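Local structure of leucine rich repeat and phosphatase domain containing protein (Entamoeba histolytica, 3EMU) at residues N119-V124 and P129-E134; Y16-S21 and V28-N33; A101-I106 and L139-F144; Q53-R58 and I80-Q85. The protein probably belongs to the dual specificity phosphatase family, whose active members hydrolyse phosphate monoesters, although its own activity and substrate are not established. All coordinates share one frame; numbering follows the deposited sequence. Where two conformers were deposited one is given.

Contact 1 (N119-V124 and P129-E134)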
# COMPACT_ATOMS: atom_id res chain seq x y z
N ASN A 119 -2.88 5.93 -13.92
CA ASN A 119 -2.13 7.08 -13.45
C ASN A 119 -1.57 6.87 -12.04
O ASN A 119 -0.50 7.40 -11.69
CB ASN A 119 -3.02 8.32 -13.46
CG ASN A 119 -3.13 9.01 -14.87
OD1 ASN A 119 -4.04 9.85 -15.07
ND2 ASN A 119 -2.20 8.73 -15.79
N ALA A 120 -2.34 6.16 -11.20
CA ALA A 120 -1.89 5.79 -9.83
C ALA A 120 -0.76 4.72 -9.96
O ALA A 120 0.25 4.76 -9.25
CB ALA A 120 -3.07 5.26 -8.99
N PHE A 121 -0.94 3.79 -10.90
CA PHE A 121 0.12 2.84 -11.23
C PHE A 121 1.45 3.53 -11.64
O PHE A 121 2.52 3.25 -11.08
CB PHE A 121 -0.33 1.85 -12.31
CG PHE A 121 0.75 0.88 -12.68
CD1 PHE A 121 0.86 -0.34 -11.99
CD2 PHE A 121 1.74 1.25 -13.62
CE1 PHE A 121 1.91 -1.22 -12.30
CE2 PHE A 121 2.79 0.39 -13.91
CZ PHE A 121 2.88 -0.85 -13.26
N ASN A 122 1.36 4.46 -12.58
CA ASN A 122 2.55 5.13 -13.10
C ASN A 122 3.29 5.97 -12.07
O ASN A 122 4.54 5.99 -12.05
CB ASN A 122 2.19 6.04 -14.25
CG ASN A 122 1.81 5.28 -15.48
OD1 ASN A 122 1.18 5.84 -16.37
ND2 ASN A 122 2.17 4.01 -15.55
N LYS A 123 2.52 6.70 -11.27
CA LYS A 123 3.06 7.42 -10.16
C LYS A 123 3.85 6.51 -9.18
O LYS A 123 4.96 6.86 -8.77
CB LYS A 123 1.94 8.16 -9.41
CG LYS A 123 2.41 8.78 -8.08
CD LYS A 123 1.47 9.89 -7.55
CE LYS A 123 2.13 10.65 -6.35
NZ LYS A 123 1.51 12.03 -6.09
N VAL A 124 3.28 5.38 -8.77
CA VAL A 124 4.00 4.47 -7.89
C VAL A 124 5.23 3.89 -8.61
O VAL A 124 6.36 3.94 -8.09
CB VAL A 124 3.11 3.32 -7.36
CG1 VAL A 124 3.97 2.27 -6.61
CG2 VAL A 124 2.00 3.88 -6.44
N PRO A 129 10.73 1.45 -8.92
CA PRO A 129 10.92 0.75 -10.22
C PRO A 129 10.81 -0.77 -10.15
O PRO A 129 10.54 -1.40 -11.15
CB PRO A 129 12.34 1.17 -10.65
CG PRO A 129 12.77 2.30 -9.66
CD PRO A 129 11.99 2.02 -8.40
N LEU A 130 10.93 -1.35 -8.96
CA LEU A 130 10.78 -2.80 -8.80
C LEU A 130 9.34 -3.33 -8.81
O LEU A 130 9.12 -4.54 -8.74
CB LEU A 130 11.48 -3.26 -7.51
CG LEU A 130 13.01 -3.08 -7.46
CD1 LEU A 130 13.61 -3.86 -6.29
CD2 LEU A 130 13.68 -3.51 -8.79
N ILE A 131 8.36 -2.44 -8.88
CA ILE A 131 6.96 -2.83 -8.98
C ILE A 131 6.70 -4.00 -9.96
O ILE A 131 7.07 -3.97 -11.16
CB ILE A 131 6.07 -1.58 -9.33
CG1 ILE A 131 4.59 -1.89 -9.16
CG2 ILE A 131 6.42 -0.97 -10.72
CD1 ILE A 131 3.71 -0.62 -9.12
N ASP A 132 6.02 -5.04 -9.48
CA ASP A 132 5.72 -6.16 -10.37
C ASP A 132 4.49 -6.89 -9.90
O ASP A 132 4.55 -7.90 -9.18
CB ASP A 132 6.93 -7.10 -10.50
CG ASP A 132 6.70 -8.23 -11.51
OD1 ASP A 132 5.75 -8.16 -12.33
OD2 ASP A 132 7.48 -9.20 -11.45
N ILE A 133 3.34 -6.36 -10.31
CA ILE A 133 2.09 -6.79 -9.69
C ILE A 133 1.50 -7.86 -10.56
O ILE A 133 1.38 -7.64 -11.74
CB ILE A 133 1.08 -5.58 -9.51
CG1 ILE A 133 1.73 -4.52 -8.62
CG2 ILE A 133 -0.29 -6.08 -8.94
CD1 ILE A 133 1.02 -3.14 -8.57
N GLU A 134 1.13 -8.99 -9.99
CA GLU A 134 0.43 -10.03 -10.75
C GLU A 134 -0.88 -9.56 -11.41
O GLU A 134 -1.64 -8.78 -10.84
CB GLU A 134 0.16 -11.26 -9.87
CG GLU A 134 1.42 -11.89 -9.27
CD GLU A 134 1.12 -13.10 -8.37
OE1 GLU A 134 0.07 -13.16 -7.67
OE2 GLU A 134 1.97 -14.02 -8.37
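F121 and V124, one helical turn apart on helix 117-127, both reach the outer methyl of I131 in the loop 129-134. CD1 of I131 lies 3.7 Å from CE1 of F121, approaching the ring obliquely. From the other residue, V124 CG1 comes within 3.8 Å of I131 CD1, and these two side chains run at about a right angle. CD1 of I131 is therefore the point where the three residues converge. The F121 ring is carried toward the loop by a first torsion that sets CG opposite the backbone N (chi1 179°). At the ring edge, near its plane, sits CD1 of I133, 4.3 Å from F121 CE1, a looser apolar touch. Behind this first shell, I106 of helix 100-112 meets both F121 and I133, so the contact rests on a third element. The loop is fixed by backbone bonding between D132 and V98, and by a hydrogen bond linking the backbone N of E134 to OD1 of N99. E134 occupies the N-cap of helix 135-151. The whole is the loop that joins helix 117-127 to helix 135-151, folded back on the first of them, in the helical layer of a dual specificity phosphatase-type α/β domain.

Contact 2 (Y16-S21 and V28-N33)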
# COMPACT_ATOMS: atom_id res chain seq x y z
N TYR A 16 3.86 10.61 4.97
CA TYR A 16 3.26 9.59 5.87
C TYR A 16 3.10 8.15 5.31
O TYR A 16 2.74 7.25 6.04
CB TYR A 16 1.90 10.07 6.41
CG TYR A 16 1.95 11.41 7.08
CD1 TYR A 16 2.90 11.70 8.06
CD2 TYR A 16 1.05 12.42 6.72
CE1 TYR A 16 2.97 12.94 8.67
CE2 TYR A 16 1.09 13.65 7.31
CZ TYR A 16 2.05 13.92 8.29
OH TYR A 16 2.09 15.16 8.89
N ILE A 17 3.36 7.96 4.02
CA ILE A 17 3.12 6.68 3.35
C ILE A 17 4.44 6.09 2.83
O ILE A 17 5.14 6.68 1.98
CB ILE A 17 2.19 6.86 2.11
CG1 ILE A 17 0.88 7.58 2.49
CG2 ILE A 17 1.95 5.52 1.37
CD1 ILE A 17 -0.05 6.82 3.40
N HIS A 18 4.74 4.88 3.33
CA HIS A 18 5.98 4.21 2.97
C HIS A 18 5.68 2.80 2.48
O HIS A 18 4.82 2.09 3.02
CB HIS A 18 6.95 4.22 4.15
CG HIS A 18 7.25 5.60 4.69
ND1 HIS A 18 8.45 6.26 4.44
CD2 HIS A 18 6.54 6.41 5.51
CE1 HIS A 18 8.46 7.41 5.09
NE2 HIS A 18 7.31 7.54 5.73
N LEU A 19 6.37 2.43 1.43
CA LEU A 19 6.23 1.15 0.78
C LEU A 19 7.50 0.28 1.01
O LEU A 19 8.63 0.72 0.74
CB LEU A 19 6.03 1.40 -0.70
CG LEU A 19 5.72 0.20 -1.57
CD1 LEU A 19 4.54 -0.59 -1.00
CD2 LEU A 19 5.47 0.70 -2.99
N GLY A 20 7.31 -0.93 1.54
CA GLY A 20 8.45 -1.81 1.82
C GLY A 20 8.20 -3.33 1.77
O GLY A 20 7.13 -3.81 1.35
N SER A 21 9.20 -4.08 2.24
CA SER A 21 9.17 -5.54 2.26
C SER A 21 9.37 -6.02 3.71
O SER A 21 9.83 -5.24 4.57
CB SER A 21 10.31 -6.09 1.40
OG SER A 21 11.57 -5.66 1.93
N VAL A 28 14.91 -0.34 11.59
CA VAL A 28 14.31 0.32 12.73
C VAL A 28 14.65 1.79 12.87
O VAL A 28 13.85 2.58 13.40
CB VAL A 28 14.63 -0.42 14.05
CG1 VAL A 28 13.82 -1.69 14.12
CG2 VAL A 28 16.13 -0.73 14.14
N ASP A 29 15.83 2.18 12.39
CA ASP A 29 16.18 3.57 12.40
C ASP A 29 15.37 4.36 11.34
O ASP A 29 14.99 5.49 11.58
CB ASP A 29 17.67 3.75 12.17
CG ASP A 29 18.18 5.08 12.70
OD1 ASP A 29 17.76 5.46 13.83
OD2 ASP A 29 18.98 5.74 12.00
N TYR A 30 15.18 3.77 10.16
CA TYR A 30 14.32 4.37 9.16
C TYR A 30 12.91 4.61 9.72
O TYR A 30 12.33 5.65 9.51
CB TYR A 30 14.22 3.46 7.93
CG TYR A 30 13.33 4.02 6.82
CD1 TYR A 30 13.89 4.64 5.71
CD2 TYR A 30 11.96 3.92 6.90
CE1 TYR A 30 13.08 5.15 4.71
CE2 TYR A 30 11.14 4.42 5.91
CZ TYR A 30 11.69 5.04 4.83
OH TYR A 30 10.87 5.50 3.84
N ILE A 31 12.38 3.61 10.41
CA ILE A 31 11.10 3.69 11.04
C ILE A 31 11.10 4.84 12.07
O ILE A 31 10.23 5.71 12.05
CB ILE A 31 10.79 2.31 11.69
CG1 ILE A 31 10.45 1.30 10.58
CG2 ILE A 31 9.68 2.39 12.72
CD1 ILE A 31 10.10 -0.09 11.11
N HIS A 32 12.10 4.85 12.95
CA HIS A 32 12.21 5.88 14.00
C HIS A 32 12.32 7.28 13.42
O HIS A 32 11.66 8.19 13.85
CB HIS A 32 13.43 5.60 14.92
CG HIS A 32 13.69 6.67 15.94
ND1 HIS A 32 14.55 7.73 15.72
CD2 HIS A 32 13.18 6.86 17.18
CE1 HIS A 32 14.56 8.52 16.77
NE2 HIS A 32 13.74 8.02 17.68
N ASN A 33 13.19 7.44 12.44
CA ASN A 33 13.40 8.78 11.87
C ASN A 33 12.25 9.33 11.00
O ASN A 33 12.20 10.51 10.71
CB ASN A 33 14.73 8.84 11.08
CG ASN A 33 15.99 8.70 11.97
OD1 ASN A 33 15.92 8.63 13.22
ND2 ASN A 33 17.16 8.64 11.32
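H18 ND1 and Y30 OH are joined by a short hydrogen bond of 2.6 Å, and it is the one link between strand 17-21 and helix 28-33. Either atom could be the donor, and the angle of 144° shows that the bond is clearly bent. The two segments form the first half of a beta-alpha-beta crossover: the chain leaves strand 17-21, passes through helix 28-33 and returns in the parallel strand 36-42, with strand 89-94 lying between the two in the sheet.

Y30 OH lies at the edge of the imidazole, near its plane, and H18 ND1 is likewise at the edge of the phenol ring, near that ring's plane. The ring pair is oblique, with planes at 89° and centroids 5.4 Å apart. On Y30, CG lies opposite the backbone N (chi1 -180°), which extends the ring from the helix toward the strand and delivers its hydroxyl to the buried histidine.

Around this bond, I36 of strand 36-42 touches both side chains, while L91 and N34 also pack on H18. The backbone of H18 is held in the sheet by bonds to V90 and I92, so the histidine projects from a fixed support. At the other end, Y30 N is hydrogen-bonded to OD1 of N27, just ahead of the helix. The neighbouring ring atoms follow the bond: H18 CE1 lies 3.3 Å from Y30 OH, and Y30 CZ 3.5 Å from H18 ND1.

Contact 3 (A101-I106 and L139-F144)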
# COMPACT_ATOMS: atom_id res chain seq x y z
N ALA A 101 1.95 -5.30 -1.66
CA ALA A 101 2.02 -3.99 -1.01
C ALA A 101 1.83 -2.81 -2.03
O ALA A 101 1.11 -1.82 -1.74
CB ALA A 101 3.29 -3.80 -0.18
N PRO A 102 2.48 -2.91 -3.21
CA PRO A 102 2.26 -1.81 -4.17
C PRO A 102 0.81 -1.71 -4.69
O PRO A 102 0.33 -0.59 -4.91
CB PRO A 102 3.23 -2.14 -5.31
CG PRO A 102 4.35 -2.99 -4.61
CD PRO A 102 3.61 -3.78 -3.58
N ALA A 103 0.13 -2.85 -4.88
CA ALA A 103 -1.27 -2.88 -5.28
C ALA A 103 -2.15 -2.11 -4.27
O ALA A 103 -3.00 -1.30 -4.67
CB ALA A 103 -1.78 -4.31 -5.48
N ILE A 104 -1.93 -2.34 -2.97
CA ILE A 104 -2.63 -1.60 -1.93
C ILE A 104 -2.36 -0.10 -2.00
O ILE A 104 -3.28 0.71 -1.81
CB ILE A 104 -2.33 -2.16 -0.49
CG1 ILE A 104 -2.98 -3.51 -0.28
CG2 ILE A 104 -2.81 -1.19 0.64
CD1 ILE A 104 -4.51 -3.48 -0.37
N VAL A 105 -1.10 0.28 -2.21
CA VAL A 105 -0.73 1.69 -2.28
C VAL A 105 -1.41 2.37 -3.48
O VAL A 105 -1.88 3.52 -3.39
CB VAL A 105 0.83 1.90 -2.28
CG1 VAL A 105 1.22 3.31 -2.67
CG2 VAL A 105 1.45 1.56 -0.89
N ILE A 106 -1.48 1.65 -4.60
CA ILE A 106 -2.21 2.12 -5.74
C ILE A 106 -3.73 2.37 -5.42
O ILE A 106 -4.22 3.45 -5.72
CB ILE A 106 -2.04 1.19 -6.93
CG1 ILE A 106 -0.58 1.25 -7.43
CG2 ILE A 106 -3.04 1.57 -8.06
CD1 ILE A 106 -0.24 0.26 -8.56
N LEU A 139 -6.36 -6.64 -12.21
CA LEU A 139 -7.76 -6.82 -12.49
C LEU A 139 -8.65 -6.38 -11.31
O LEU A 139 -9.64 -5.66 -11.51
CB LEU A 139 -7.97 -8.28 -12.78
CG LEU A 139 -9.04 -8.74 -13.74
CD1 LEU A 139 -8.96 -7.94 -15.04
CD2 LEU A 139 -8.81 -10.25 -13.98
N GLN A 140 -8.32 -6.82 -10.10
CA GLN A 140 -9.02 -6.36 -8.89
C GLN A 140 -8.92 -4.84 -8.66
O GLN A 140 -9.83 -4.23 -8.09
CB GLN A 140 -8.52 -7.10 -7.64
CG GLN A 140 -8.87 -8.58 -7.65
CD GLN A 140 -8.39 -9.33 -6.38
OE1 GLN A 140 -8.84 -9.03 -5.27
NE2 GLN A 140 -7.51 -10.34 -6.57
N LEU A 141 -7.81 -4.25 -9.08
CA LEU A 141 -7.66 -2.80 -8.96
C LEU A 141 -8.61 -2.10 -9.94
O LEU A 141 -9.18 -1.07 -9.63
CB LEU A 141 -6.21 -2.37 -9.18
CG LEU A 141 -5.26 -2.65 -7.98
CD1 LEU A 141 -3.82 -2.29 -8.37
CD2 LEU A 141 -5.70 -1.91 -6.68
N LYS A 142 -8.78 -2.71 -11.11
CA LYS A 142 -9.70 -2.19 -12.10
C LYS A 142 -11.15 -2.31 -11.62
O LYS A 142 -11.97 -1.48 -11.95
CB LYS A 142 -9.49 -2.86 -13.47
CG LYS A 142 -8.31 -2.26 -14.18
CD LYS A 142 -7.93 -3.04 -15.42
CE LYS A 142 -6.62 -2.51 -16.05
NZ LYS A 142 -6.12 -3.43 -17.14
N LEU A 143 -11.45 -3.36 -10.86
CA LEU A 143 -12.75 -3.52 -10.26
C LEU A 143 -12.98 -2.42 -9.26
O LEU A 143 -14.07 -1.86 -9.18
CB LEU A 143 -12.84 -4.82 -9.51
CG LEU A 143 -13.98 -5.75 -9.92
CD1 LEU A 143 -13.48 -6.57 -11.12
CD2 LEU A 143 -14.37 -6.72 -8.80
N PHE A 144 -11.96 -2.11 -8.48
CA PHE A 144 -12.08 -0.99 -7.56
C PHE A 144 -12.31 0.34 -8.30
O PHE A 144 -13.09 1.16 -7.84
CB PHE A 144 -10.82 -0.91 -6.68
CG PHE A 144 -10.85 0.21 -5.67
CD1 PHE A 144 -11.91 0.35 -4.79
CD2 PHE A 144 -9.79 1.11 -5.58
CE1 PHE A 144 -11.92 1.38 -3.84
CE2 PHE A 144 -9.77 2.15 -4.65
CZ PHE A 144 -10.84 2.29 -3.77
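A103 and L141 mark the closest backbone approach of helices 100-112 and 135-151 within these segments, with their CA atoms 7.4 Å apart. So near a pass fits the small side chain on one of the two helices. The pair belongs to the helical layer of a dual specificity phosphatase-type domain, in which helix 100-112 follows strand 89-94 and the loop that, by its place in the fold, probably corresponds to the family's phosphate-binding loop.

L141 does most of the reaching, and its two methyls divide the work. CD1 lies 4.1 Å from A103 CB and 4.0 Å from I106 CG2, touching residues one turn apart on the same helix. The methyl of I106 is turned to it because CG2 stands opposite the backbone N, while CG1 takes the place beside that N (chi1 to CG1 -67°). The side chains of I106 and L141 run at about a right angle.

A107, next along helix 100-112, and F117 of helix 117-127 also touch L141. Next to L141, Q140 OE1 accepts a hydrogen bond from Y70 N, tying helix 135-151 to helix 68-85. The other methyl of L141, CD2, comes nearest to the backbone, 3.4 Å from A103 O.

Contact 4 (Q53-R58 and I80-Q85)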
# COMPACT_ATOMS: atom_id res chain seq x y z
N GLN A 53 4.95 -3.68 19.03
CA GLN A 53 5.25 -2.35 19.61
C GLN A 53 4.56 -1.22 18.78
O GLN A 53 4.48 -0.06 19.22
CB GLN A 53 6.77 -2.11 19.65
N CYS A 54 4.06 -1.59 17.59
CA CYS A 54 3.43 -0.66 16.63
C CYS A 54 1.92 -0.89 16.51
O CYS A 54 1.40 -1.94 16.93
CB CYS A 54 4.07 -0.86 15.25
SG CYS A 54 5.64 0.02 14.97
N ASP A 55 1.20 0.07 15.93
CA ASP A 55 -0.16 -0.21 15.42
C ASP A 55 -0.06 -1.15 14.22
O ASP A 55 0.65 -0.87 13.27
CB ASP A 55 -0.85 1.08 14.96
CG ASP A 55 -1.82 1.64 15.99
OD1 ASP A 55 -2.79 0.93 16.33
OD2 ASP A 55 -1.64 2.82 16.40
N ILE A 56 -0.79 -2.26 14.25
CA ILE A 56 -0.66 -3.22 13.18
C ILE A 56 -1.99 -3.70 12.63
O ILE A 56 -2.90 -3.97 13.39
CB ILE A 56 0.16 -4.47 13.62
CG1 ILE A 56 1.61 -4.06 13.87
CG2 ILE A 56 0.13 -5.54 12.53
CD1 ILE A 56 2.54 -5.21 14.09
N LEU A 57 -2.09 -3.80 11.32
CA LEU A 57 -3.23 -4.42 10.70
C LEU A 57 -2.73 -5.38 9.63
O LEU A 57 -1.90 -5.04 8.81
CB LEU A 57 -4.15 -3.38 10.08
CG LEU A 57 -5.32 -3.96 9.29
CD1 LEU A 57 -6.17 -4.78 10.21
CD2 LEU A 57 -6.15 -2.91 8.60
N ARG A 58 -3.25 -6.60 9.66
CA ARG A 58 -2.90 -7.61 8.66
C ARG A 58 -4.07 -7.80 7.71
O ARG A 58 -5.19 -8.04 8.16
CB ARG A 58 -2.57 -8.97 9.32
N ILE A 80 -4.91 3.36 6.90
CA ILE A 80 -4.00 4.40 6.38
C ILE A 80 -4.42 5.84 6.74
O ILE A 80 -3.62 6.67 7.14
CB ILE A 80 -3.82 4.27 4.86
CG1 ILE A 80 -3.14 2.93 4.53
CG2 ILE A 80 -3.01 5.44 4.30
CD1 ILE A 80 -3.04 2.62 3.04
N ILE A 81 -5.70 6.15 6.57
CA ILE A 81 -6.12 7.53 6.84
C ILE A 81 -6.05 7.79 8.35
O ILE A 81 -5.67 8.87 8.77
CB ILE A 81 -7.52 7.87 6.19
CG1 ILE A 81 -7.29 8.19 4.74
CG2 ILE A 81 -8.12 9.11 6.84
CD1 ILE A 81 -8.45 8.02 3.88
N ARG A 82 -6.38 6.79 9.17
CA ARG A 82 -6.16 6.90 10.62
C ARG A 82 -4.74 7.35 10.97
O ARG A 82 -4.52 8.02 11.97
CB ARG A 82 -6.44 5.59 11.35
CG ARG A 82 -6.12 5.63 12.84
CD ARG A 82 -6.51 4.33 13.54
NE ARG A 82 -5.40 3.38 13.76
CZ ARG A 82 -5.57 2.07 13.94
NH1 ARG A 82 -6.78 1.53 13.91
NH2 ARG A 82 -4.53 1.28 14.15
N SER A 83 -3.76 7.00 10.14
CA SER A 83 -2.38 7.31 10.47
C SER A 83 -2.03 8.71 9.98
O SER A 83 -1.25 9.44 10.62
CB SER A 83 -1.41 6.21 9.92
OG SER A 83 -0.04 6.60 9.97
N ILE A 84 -2.54 9.06 8.81
CA ILE A 84 -2.39 10.42 8.29
C ILE A 84 -3.00 11.45 9.31
O ILE A 84 -2.41 12.48 9.62
CB ILE A 84 -3.08 10.57 6.93
CG1 ILE A 84 -2.26 9.86 5.83
CG2 ILE A 84 -3.28 12.05 6.62
CD1 ILE A 84 -2.95 9.67 4.50
N GLN A 85 -4.16 11.09 9.84
CA GLN A 85 -4.83 11.86 10.85
C GLN A 85 -3.99 12.15 12.12
O GLN A 85 -4.06 13.25 12.67
CB GLN A 85 -6.09 11.11 11.25
CG GLN A 85 -6.85 11.76 12.35
CD GLN A 85 -8.18 11.04 12.61
OE1 GLN A 85 -8.98 11.48 13.44
NE2 GLN A 85 -8.44 9.95 11.89
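R82 and D55 bury nearly all the surface of this contact between them, joined by a salt bridge of 2.8 Å from R82 NH2 to D55 OD1. It is one-pronged: D55 OD2 stays 4.0 Å from R82 NH2, consistent with the 51° between carboxylate and guanidinium planes. OD1 approaches the guanidinium obliquely, whereas D55 CB lies at its edge in plane, 3.8 Å from NH2. R82 begins extended, with CG opposite the backbone N, and then bends at chi3 (99°), which turns its end toward the strand. R82 was modelled in two conformers, so this bridge belongs to one and may not be permanent.

The carboxylate has a second basic neighbour, as R86 NH2 makes a long, weak ion pair with D55 OD2. R86 also lies close to R82, and the two arginines gather round the one acid. Backbone bonds to S37 and I39 hold D55 itself.

The bridge lies at the protein surface and ties strand 55-59, an outermost strand of the sheet, to the C-terminal part of helix 68-85. Beside it, I80 packs on L40 and I92 of neighbouring strands and on F108 of helix 100-112, while S83 touches V90 of strand 89-94.

How the contacts relate
From the N terminus, contact 2 closes first, bringing helix 28-33 back to strand 17-21. Contact 4 follows in series, closing the loop from strand 55-59 to helix 68-85. Contact 3 spans 101-144 and encloses contact 1, whose short loop runs from helix 117-127 to the segment before helix 135-151; none cross. Contacts 1 and 3 share a core, with I106 CD1 lying 3.6 Å from I133 CD1. From one face of strand 17-21, L19 CD1 lies 3.5 Å from A101 CB in contact 3 and I17 CD1 3.4 Å from I80 CG2 in contact 4, whereas contact 2 lies on the opposite face. Contacts 3 and 4 do not touch, nearest atoms about 5 Å apart.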